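Local coordinates for protein putative triphosphoribosyl-dephospho-coA synthase (Archaeoglobus fulgidus DSM 4304, PDB 3H9P) that is of unproven function but probably binds ATP and may act as a triphosphoribosyl-dephospho-CoA synthase, at residues G59-L63 against A233-A237; E159-L164 against E176-H180; L164-S170 against A243-R249. All coordinates share one frame; numbering follows the deposited sequence.

Contact 1. Residues G59-L63 against A233-A237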
# COMPACT_ATOMS: atom_id res chain seq x y z
N GLY A 59 -2.86 11.68 9.77
CA GLY A 59 -4.12 10.96 9.64
C GLY A 59 -5.21 11.62 10.43
O GLY A 59 -6.36 11.68 9.98
N ALA A 60 -4.86 12.15 11.60
CA ALA A 60 -5.84 12.91 12.38
C ALA A 60 -6.42 14.04 11.53
O ALA A 60 -7.67 14.17 11.44
CB ALA A 60 -5.24 13.41 13.65
N PHE A 61 -5.55 14.80 10.85
CA PHE A 61 -6.00 15.92 9.96
C PHE A 61 -6.79 15.51 8.75
O PHE A 61 -7.76 16.22 8.31
CB PHE A 61 -4.79 16.74 9.50
CG PHE A 61 -4.06 17.42 10.63
CD1 PHE A 61 -4.76 17.98 11.71
CD2 PHE A 61 -2.69 17.55 10.59
CE1 PHE A 61 -4.12 18.64 12.71
CE2 PHE A 61 -2.02 18.22 11.61
CZ PHE A 61 -2.75 18.76 12.68
N LEU A 62 -6.40 14.39 8.17
CA LEU A 62 -7.12 13.87 7.01
C LEU A 62 -8.53 13.40 7.43
O LEU A 62 -9.46 13.44 6.63
CB LEU A 62 -6.32 12.74 6.35
CG LEU A 62 -6.85 12.04 5.11
CD1 LEU A 62 -7.21 13.02 3.95
CD2 LEU A 62 -5.85 10.94 4.66
N LEU A 63 -8.65 12.94 8.67
CA LEU A 63 -9.93 12.57 9.24
C LEU A 63 -10.73 13.83 9.63
O LEU A 63 -11.93 13.95 9.29
CB LEU A 63 -9.77 11.65 10.46
CG LEU A 63 -9.40 10.17 10.29
CD1 LEU A 63 -9.04 9.49 11.63
CD2 LEU A 63 -10.54 9.38 9.58
N ALA A 233 -5.10 6.37 17.55
CA ALA A 233 -5.19 7.69 18.14
C ALA A 233 -5.87 8.69 17.17
O ALA A 233 -6.70 9.50 17.61
CB ALA A 233 -3.79 8.18 18.54
N ASP A 234 -5.53 8.62 15.89
CA ASP A 234 -6.25 9.42 14.87
C ASP A 234 -7.76 9.23 15.00
O ASP A 234 -8.50 10.21 15.09
CB ASP A 234 -5.77 9.09 13.43
CG ASP A 234 -4.31 9.56 13.17
OD1 ASP A 234 -3.83 10.43 13.92
OD2 ASP A 234 -3.63 9.08 12.22
N LEU A 235 -8.21 7.96 15.05
CA LEU A 235 -9.64 7.64 15.08
C LEU A 235 -10.25 8.02 16.41
O LEU A 235 -11.46 8.29 16.52
CB LEU A 235 -9.85 6.16 14.80
CG LEU A 235 -9.61 5.75 13.34
CD1 LEU A 235 -9.25 4.26 13.21
CD2 LEU A 235 -10.81 6.07 12.46
N THR A 236 -9.43 8.05 17.45
CA THR A 236 -9.95 8.44 18.75
C THR A 236 -10.30 9.94 18.69
O THR A 236 -11.31 10.39 19.24
CB THR A 236 -8.91 8.11 19.80
OG1 THR A 236 -8.76 6.70 19.80
CG2 THR A 236 -9.33 8.59 21.23
N ALA A 237 -9.49 10.70 17.98
CA ALA A 237 -9.68 12.13 17.87
C ALA A 237 -10.88 12.45 17.03
O ALA A 237 -11.62 13.37 17.36
CB ALA A 237 -8.41 12.80 17.27
O HOH W 1 -1.02 10.17 11.62

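Contact 2. Residues E159-L164 against E176-H180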
# COMPACT_ATOMS: atom_id res chain seq x y z
N GLU A 159 -19.12 5.19 15.66
CA GLU A 159 -19.14 4.11 16.65
C GLU A 159 -18.31 4.51 17.87
O GLU A 159 -18.72 4.28 19.01
CB GLU A 159 -18.63 2.78 16.04
CG GLU A 159 -18.19 1.74 17.05
CD GLU A 159 -17.28 0.65 16.49
OE1 GLU A 159 -16.81 0.74 15.31
OE2 GLU A 159 -17.02 -0.32 17.25
N GLY A 160 -17.15 5.12 17.63
CA GLY A 160 -16.35 5.67 18.72
C GLY A 160 -17.10 6.78 19.45
O GLY A 160 -17.06 6.85 20.70
N ALA A 161 -17.84 7.63 18.70
CA ALA A 161 -18.56 8.71 19.34
C ALA A 161 -19.66 8.17 20.28
O ALA A 161 -19.79 8.57 21.44
CB ALA A 161 -19.14 9.65 18.31
N LYS A 162 -20.43 7.22 19.77
CA LYS A 162 -21.42 6.53 20.57
C LYS A 162 -20.80 5.87 21.82
O LYS A 162 -21.40 5.88 22.89
CB LYS A 162 -22.16 5.52 19.72
CG LYS A 162 -22.95 6.13 18.56
CD LYS A 162 -23.67 5.01 17.77
CE LYS A 162 -24.77 5.58 16.90
NZ LYS A 162 -25.09 4.69 15.72
N PHE A 163 -19.60 5.32 21.69
CA PHE A 163 -18.92 4.71 22.83
C PHE A 163 -18.71 5.76 23.94
O PHE A 163 -19.09 5.54 25.10
CB PHE A 163 -17.60 4.13 22.35
CG PHE A 163 -16.84 3.31 23.39
CD1 PHE A 163 -16.96 1.92 23.43
CD2 PHE A 163 -15.93 3.92 24.24
CE1 PHE A 163 -16.23 1.15 24.34
CE2 PHE A 163 -15.19 3.18 25.17
CZ PHE A 163 -15.33 1.79 25.22
N LEU A 164 -18.13 6.90 23.56
CA LEU A 164 -17.86 8.03 24.46
C LEU A 164 -19.12 8.55 25.10
O LEU A 164 -19.18 8.74 26.33
CB LEU A 164 -17.17 9.18 23.73
CG LEU A 164 -15.72 8.98 23.27
CD1 LEU A 164 -15.29 10.07 22.26
CD2 LEU A 164 -14.69 8.83 24.47
N GLU A 176 -10.68 4.61 27.68
CA GLU A 176 -11.44 3.43 27.32
C GLU A 176 -11.69 3.36 25.81
O GLU A 176 -11.51 2.30 25.24
CB GLU A 176 -12.71 3.26 28.15
CG GLU A 176 -12.45 3.05 29.66
CD GLU A 176 -11.35 2.03 30.00
OE1 GLU A 176 -11.14 1.06 29.27
OE2 GLU A 176 -10.68 2.21 31.03
N LEU A 177 -12.03 4.48 25.17
CA LEU A 177 -12.19 4.48 23.70
C LEU A 177 -10.93 3.99 23.01
O LEU A 177 -10.99 3.12 22.16
CB LEU A 177 -12.58 5.85 23.13
CG LEU A 177 -12.76 5.83 21.58
CD1 LEU A 177 -13.66 4.65 21.07
CD2 LEU A 177 -13.28 7.11 20.99
N TYR A 178 -9.79 4.54 23.40
CA TYR A 178 -8.54 4.22 22.74
C TYR A 178 -8.26 2.71 22.79
O TYR A 178 -7.93 2.10 21.76
CB TYR A 178 -7.40 5.03 23.36
CG TYR A 178 -6.04 4.68 22.81
CD1 TYR A 178 -5.63 5.15 21.56
CD2 TYR A 178 -5.16 3.88 23.55
CE1 TYR A 178 -4.35 4.83 21.05
CE2 TYR A 178 -3.92 3.54 23.06
CZ TYR A 178 -3.51 4.02 21.81
OH TYR A 178 -2.26 3.68 21.33
N TYR A 179 -8.40 2.10 23.96
CA TYR A 179 -8.12 0.66 24.06
C TYR A 179 -9.13 -0.21 23.31
O TYR A 179 -8.76 -1.21 22.67
CB TYR A 179 -7.82 0.20 25.49
CG TYR A 179 -6.47 0.75 25.97
CD1 TYR A 179 -5.28 0.06 25.74
CD2 TYR A 179 -6.40 1.98 26.64
CE1 TYR A 179 -4.05 0.57 26.16
CE2 TYR A 179 -5.17 2.50 27.07
CZ TYR A 179 -4.00 1.78 26.81
OH TYR A 179 -2.77 2.29 27.23
N HIS A 180 -10.40 0.22 23.33
CA HIS A 180 -11.42 -0.35 22.48
C HIS A 180 -11.01 -0.36 21.01
O HIS A 180 -11.10 -1.40 20.35
CB HIS A 180 -12.68 0.45 22.62
CG HIS A 180 -13.82 -0.07 21.83
ND1 HIS A 180 -14.51 -1.22 22.18
CD2 HIS A 180 -14.43 0.42 20.72
CE1 HIS A 180 -15.50 -1.42 21.32
NE2 HIS A 180 -15.47 -0.44 20.42

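Contact 3. Residues L164-S170 against A243-R249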
# COMPACT_ATOMS: atom_id res chain seq x y z
N LEU A 164 -18.13 6.90 23.56
CA LEU A 164 -17.86 8.03 24.46
C LEU A 164 -19.12 8.55 25.10
O LEU A 164 -19.18 8.74 26.33
CB LEU A 164 -17.17 9.18 23.73
CG LEU A 164 -15.72 8.98 23.27
CD1 LEU A 164 -15.29 10.07 22.26
CD2 LEU A 164 -14.69 8.83 24.47
N LEU A 165 -20.13 8.80 24.26
CA LEU A 165 -21.41 9.29 24.74
C LEU A 165 -22.02 8.37 25.79
O LEU A 165 -22.60 8.88 26.73
CB LEU A 165 -22.39 9.53 23.59
CG LEU A 165 -22.07 10.62 22.55
CD1 LEU A 165 -23.31 10.74 21.67
CD2 LEU A 165 -21.70 11.97 23.19
N SER A 166 -21.90 7.05 25.66
CA SER A 166 -22.48 6.18 26.71
C SER A 166 -21.69 6.26 27.99
O SER A 166 -22.17 5.89 29.05
CB SER A 166 -22.70 4.73 26.27
OG SER A 166 -21.50 4.14 25.85
N PHE A 167 -20.49 6.81 27.90
CA PHE A 167 -19.59 6.88 29.04
C PHE A 167 -19.82 8.10 29.91
O PHE A 167 -20.08 7.96 31.10
CB PHE A 167 -18.15 6.87 28.58
CG PHE A 167 -17.36 5.74 29.12
CD1 PHE A 167 -17.09 4.64 28.31
CD2 PHE A 167 -16.89 5.76 30.42
CE1 PHE A 167 -16.37 3.58 28.81
CE2 PHE A 167 -16.17 4.70 30.93
CZ PHE A 167 -15.91 3.61 30.12
N GLY A 168 -19.72 9.29 29.34
CA GLY A 168 -19.69 10.50 30.13
C GLY A 168 -18.47 11.33 29.79
O GLY A 168 -17.41 10.79 29.41
N ASN A 169 -18.59 12.65 29.90
CA ASN A 169 -17.47 13.50 29.56
C ASN A 169 -16.36 13.32 30.58
O ASN A 169 -16.48 13.78 31.73
CB ASN A 169 -17.88 14.96 29.42
CG ASN A 169 -16.97 15.72 28.46
OD1 ASN A 169 -15.73 15.66 28.57
ND2 ASN A 169 -17.57 16.43 27.51
N SER A 170 -15.30 12.62 30.17
CA SER A 170 -14.16 12.37 31.04
C SER A 170 -12.97 11.96 30.21
O SER A 170 -13.13 11.47 29.11
CB SER A 170 -14.48 11.28 32.09
OG SER A 170 -14.63 9.99 31.50
N ALA A 243 -18.44 13.27 18.99
CA ALA A 243 -19.17 13.23 20.27
C ALA A 243 -19.44 14.64 20.81
O ALA A 243 -20.53 14.90 21.40
CB ALA A 243 -18.42 12.36 21.30
N LEU A 244 -18.45 15.52 20.62
CA LEU A 244 -18.57 16.96 21.00
C LEU A 244 -19.69 17.64 20.26
O LEU A 244 -20.48 18.40 20.86
CB LEU A 244 -17.28 17.72 20.69
CG LEU A 244 -16.06 17.38 21.56
CD1 LEU A 244 -14.88 18.16 21.08
CD2 LEU A 244 -16.35 17.65 23.05
N ALA A 245 -19.78 17.37 18.96
CA ALA A 245 -20.80 18.01 18.17
C ALA A 245 -22.15 17.47 18.53
O ALA A 245 -23.12 18.20 18.48
CB ALA A 245 -20.55 17.83 16.70
N GLU A 246 -22.21 16.20 18.92
CA GLU A 246 -23.50 15.58 19.26
C GLU A 246 -24.03 16.12 20.60
O GLU A 246 -25.22 16.35 20.78
CB GLU A 246 -23.35 14.05 19.29
CG GLU A 246 -24.67 13.27 19.47
CD GLU A 246 -25.74 13.57 18.39
OE1 GLU A 246 -25.41 13.92 17.24
OE2 GLU A 246 -26.93 13.41 18.71
N GLY A 247 -23.13 16.34 21.54
CA GLY A 247 -23.46 16.86 22.87
C GLY A 247 -23.01 15.80 23.84
O GLY A 247 -23.74 14.85 24.07
N TRP A 248 -21.81 15.95 24.38
CA TRP A 248 -21.21 14.99 25.30
C TRP A 248 -21.20 15.59 26.71
O TRP A 248 -20.33 16.36 27.07
CB TRP A 248 -19.81 14.60 24.78
CG TRP A 248 -19.07 13.51 25.53
CD1 TRP A 248 -19.61 12.53 26.34
CD2 TRP A 248 -17.66 13.29 25.53
NE1 TRP A 248 -18.60 11.73 26.85
CE2 TRP A 248 -17.40 12.17 26.36
CE3 TRP A 248 -16.58 13.94 24.91
CZ2 TRP A 248 -16.11 11.70 26.60
CZ3 TRP A 248 -15.29 13.45 25.13
CH2 TRP A 248 -15.07 12.34 25.98
N ARG A 249 -22.20 15.21 27.51
CA ARG A 249 -22.46 15.89 28.79
C ARG A 249 -22.08 14.92 29.89
O ARG A 249 -22.84 13.97 30.09
CB ARG A 249 -23.96 16.24 28.96
CG ARG A 249 -24.78 16.42 27.66
CD ARG A 249 -25.17 17.87 27.47
NE ARG A 249 -25.98 18.11 26.26
CZ ARG A 249 -25.64 18.98 25.31
NH1 ARG A 249 -24.53 19.69 25.43
NH2 ARG A 249 -26.41 19.18 24.26
OXT ARG A 249 -21.03 15.07 30.55

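Contact 1. Residues G59-L63 against A233-A237
Asp234 projects from helix 230-246 into the first turn of helix 58-68, where Gly59 and Ala60 receive its carboxylate. The polar part of the contact is led by a bridging water, which accepts from Gly59 N at 3.0 Å and donates to Asp234 OD2 at 2.9 Å. On the other branch, Asp234 OD1 sits 3.3 Å from Ala60 CB. With CG anti to its own carbonyl carbon (chi1 -68°), the carboxylate lies close against the opposing backbone, and Asp234 OD2 comes within 3.2 Å of Gly59 CA. A beta carbon on Gly59 would collide with that oxygen, so the glycine makes the close approach possible.

The apolar part lies one turn further on. Leu63 places CD1 3.8 Å from Asp234 CB and 3.9 Å from Leu235 CD2, bridging two successive residues of the partner helix. The short segments run at 33° to each other, with axes 8.6 Å apart, while Phe16 of helix 13-21 packs on Ala60 and Asp234. Chemically, a buried carboxylate is met by a helix's amino-terminal turn and a water, with leucine hydrocarbon alongside, and the helix dipole would probably favour this placement of the acid.

Contact 2. Residues E159-L164 against E176-H180
Phe163 and His180 form the aromatic part of this contact, an offset stack with ring centroids 4.5 Å apart and planes inclined by 27°. The rings overlap near their rims: Phe163 CE1 lies over one face of the imidazole, 3.6 Å from His180 ND1. Phe163 can reach across because its CG stands anti to the backbone N (chi1 -173°), which sends the phenyl ring over to the partner helix. There it also meets backbone, with Phe163 CE2 3.4 Å from Leu177 N, and the CB of Glu176 lies in the ring plane at its edge.

Apolar packing centres on Leu177, whose two methyls divide the work. Leu177 CD1 rests 3.7 Å from Gly160 CA and also touches the phenyl ring, whereas Leu177 CD2 packs 3.8 Å from Leu164 CD1. The side chains of Leu177 and Leu164 cross at about a right angle. Gly160 leaves room for this fork, since a beta carbon there would sit tightly against Leu177 CD2.

The charged groups border the contact. Glu159 OE2 approaches the edge of the imidazole, 3.5 Å from His180 NE2, with its carboxylate plane nearly perpendicular to the ring, but its salt bridge is made to Lys184. Glu176 turns its carboxylate away to Lys172 and Arg215.

Together these interactions hold a helical hairpin, its short segments roughly antiparallel, at 141°, with axes 10.1 Å apart. Helix 230-246 packs against both arms, touching Ala161 through Leu242 and Leu177 through Ser239, while Tyr178 meets Ile232 and Thr236 of the same helix; on the first arm, Met76 of helix 76-88 touches Ala161 and Lys162.

Contact 3. Residues L164-S170 against A243-R249
Trp248 is the large bump of this contact, and its indole slides into a slot between Leu164 and Asn169. Leu164 CB lies over one face of the six-membered ring, 4.2 Å from its centroid, and Asn169 CA covers the opposite face above the five-membered ring, 3.7 Å from that centroid. The amide of Asn169 also lies nearly flat on the indole, their planes 16° apart, while Gly168 N meets the ring edge in plane. With CG anti to the backbone N (chi1 -175°), Trp248 directs the indole toward the turn after helix 155-167.

A smaller bump, Leu165, fills the bend leading out of helix 230-246: Leu165 CD2 lodges between Ala243 CB and Trp248 CB, at 3.8 and 3.6 Å, and its CD1 presses on Glu246 CG. Gly168 and Gly247, both with positive phi, are the first residues to leave helical backbone angles, and let the chain turn.

Replacing Trp248 with an alanine would probably open a gap between Leu164 and Asn169 and leave the asparagine amide without its stacking surface.

Asn169 combines this stack with a nearly straight hydrogen bond, Asn169 ND2 to Trp248 O at 2.8 Å (169°). Chemically, the chain's final residues are held at the protein surface by CH-pi contacts on both indole faces and by hydrogen bonds from the Asn169 side-chain amide and, weakly, from its backbone N to Arg249 OXT.

In the fold
Starting at the N terminus, the chain lays down segment 59-63 and returns to it 170 residues later at 233-237, so contact 1 closes a long loop near the centre of this all-helical protein. Contact 2, the short turn-back from helix 155-167 into helix 171-182, is nested inside that loop and touches contact 1 through Tyr178 and Thr236. Contact 3 begins at the end of helix 155-167 and closes at the C terminus, crossing both of the others. It shares Leu164 with contact 2 and helix 230-246 with contact 1. That long helix thereby links the buried pairing with helix 58-68 to the partly buried hairpin and the C-terminal contact at the surface.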